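Local coordinates for ferrous iron transport protein B (Escherichia coli, PDB 3I8S) that takes up ferrous iron across the inner membrane, probably coupling GTP binding by its cytosolic G domain to opening of the channel, at residues 104-107 against 108-111. Sequence-based numbering, arbitrary orientation.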
loop_
_atom_site.group_PDB
_atom_site.type_symbol
_atom_site.label_atom_id
_atom_site.label_comp_id
_atom_site.label_asym_id
_atom_site.label_seq_id
_atom_site.Cartn_x
_atom_site.Cartn_y
_atom_site.Cartn_z
ATOM N N LEU A 104 -2.621 -3.124 -4.351
ATOM C CA LEU A 104 -2.262 -1.943 -3.570
ATOM C C LEU A 104 -1.348 -2.278 -2.382
ATOM O O LEU A 104 -0.324 -1.679 -2.185
ATOM C CB LEU A 104 -3.525 -1.263 -3.044
ATOM C CG LEU A 104 -3.309 0.015 -2.219
ATOM C CD1 LEU A 104 -2.523 1.119 -2.955
ATOM C CD2 LEU A 104 -4.730 0.566 -1.783
ATOM N N THR A 105 -1.734 -3.263 -1.594
ATOM C CA THR A 105 -0.934 -3.705 -0.482
ATOM C C THR A 105 0.537 -3.966 -0.863
ATOM O O THR A 105 1.465 -3.490 -0.182
ATOM C CB THR A 105 -1.539 -4.976 0.146
ATOM O OG1 THR A 105 -2.976 -4.865 0.264
ATOM C CG2 THR A 105 -0.889 -5.201 1.505
ATOM N N LEU A 106 0.742 -4.714 -1.925
ATOM C CA LEU A 106 2.101 -5.028 -2.374
ATOM C C LEU A 106 2.859 -3.772 -2.729
ATOM O O LEU A 106 4.031 -3.687 -2.468
ATOM C CB LEU A 106 2.150 -6.038 -3.491
ATOM C CG LEU A 106 2.406 -7.479 -2.988
ATOM C CD1 LEU A 106 1.438 -7.898 -1.928
ATOM C CD2 LEU A 106 2.430 -8.485 -4.190
ATOM N N GLN A 107 2.195 -2.784 -3.341
ATOM C CA GLN A 107 2.868 -1.523 -3.653
ATOM C C GLN A 107 3.344 -0.829 -2.388
ATOM O O GLN A 107 4.464 -0.328 -2.349
ATOM C CB GLN A 107 1.967 -0.583 -4.469
ATOM C CG GLN A 107 1.554 -1.146 -5.825
ATOM C CD GLN A 107 1.829 -0.188 -7.005
ATOM O OE1 GLN A 107 1.021 0.705 -7.313
ATOM N NE2 GLN A 107 2.974 -0.374 -7.656
ATOM N N LEU A 108 2.500 -0.784 -1.363
ATOM C CA LEU A 108 2.838 -0.158 -0.076
ATOM C C LEU A 108 4.020 -0.861 0.559
ATOM O O LEU A 108 4.944 -0.211 1.017
ATOM C CB LEU A 108 1.686 -0.188 0.919
ATOM C CG LEU A 108 0.413 0.463 0.441
ATOM C CD1 LEU A 108 -0.612 0.188 1.474
ATOM C CD2 LEU A 108 0.685 1.942 0.228
ATOM N N LEU A 109 4.004 -2.187 0.526
ATOM C CA LEU A 109 5.070 -2.989 1.146
ATOM C C LEU A 109 6.406 -2.815 0.402
ATOM O O LEU A 109 7.475 -2.766 1.018
ATOM C CB LEU A 109 4.614 -4.467 1.163
ATOM C CG LEU A 109 3.429 -4.752 2.094
ATOM C CD1 LEU A 109 2.925 -6.203 1.915
ATOM C CD2 LEU A 109 3.807 -4.460 3.520
ATOM N N GLU A 110 6.343 -2.718 -0.914
ATOM C CA GLU A 110 7.537 -2.479 -1.720
ATOM C C GLU A 110 8.183 -1.107 -1.460
ATOM O O GLU A 110 9.409 -0.960 -1.580
ATOM C CB GLU A 110 7.242 -2.627 -3.197
ATOM C CG GLU A 110 6.997 -4.013 -3.638
ATOM C CD GLU A 110 7.164 -4.152 -5.124
ATOM O OE1 GLU A 110 6.397 -3.518 -5.901
ATOM O OE2 GLU A 110 8.090 -4.858 -5.511
ATOM N N LEU A 111 7.365 -0.119 -1.097
ATOM C CA LEU A 111 7.878 1.203 -0.687
ATOM C C LEU A 111 8.508 1.145 0.695
ATOM O O LEU A 111 9.307 2.024 1.096
ATOM C CB LEU A 111 6.737 2.243 -0.703
ATOM C CG LEU A 111 6.437 2.745 -2.103
ATOM C CD1 LEU A 111 5.070 3.455 -2.115
ATOM C CD2 LEU A 111 7.586 3.655 -2.545
#
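Thr-105 and Leu-109 touch one helical turn apart, their side chains running side by side in the same direction, with Thr-105 CG2 4.0 Å from Leu-109 CD1. The branch that makes this contact is the methyl, set anti to the backbone N; OG1, turned beside that nitrogen, instead accepts from Asn-91 ND2 and makes a weak bond to Asn-101 O. The carbonyl of Thr-105 accepts the amide of Leu-109 (N to O 2.9 Å), and Leu-109 CG rests 3.3 Å from the same Thr-105 O. Leu-108 N likewise donates to Leu-104 O at 3.1 Å, and this bond is the straightest of the four i to i+4 bonds, with an N-H...O angle of 163°. Further along, Glu-110 N binds Leu-106 O at 2.9 Å. Leu-111 N reaches Gln-107 O at 3.2 Å, bent to 146°. A weak second bond runs from Leu-111 N to Leu-108 O. This is the C-terminal part of helix 98-111, the crossover of a beta-alpha-beta unit between parallel strands 88-94 and 115-120 of the P-loop G domain. Leu-108 packs on Leu-89 of the first strand, while Leu-104 touches Asn-11 of the GTP-binding loop. On the side facing helices 198-210 and 240-259, in one of the two modelled conformers of Gln-107, OE1 accepts from Leu-63 N and also bonds Thr-64 OG1, whereas NE2 donates to Gln-207 OE1. Glu-110 CG passes 3.2 Å from Leu-106 O, and the carboxylate beyond it is hydrogen-bonded through OE2 to Tyr-177 OH.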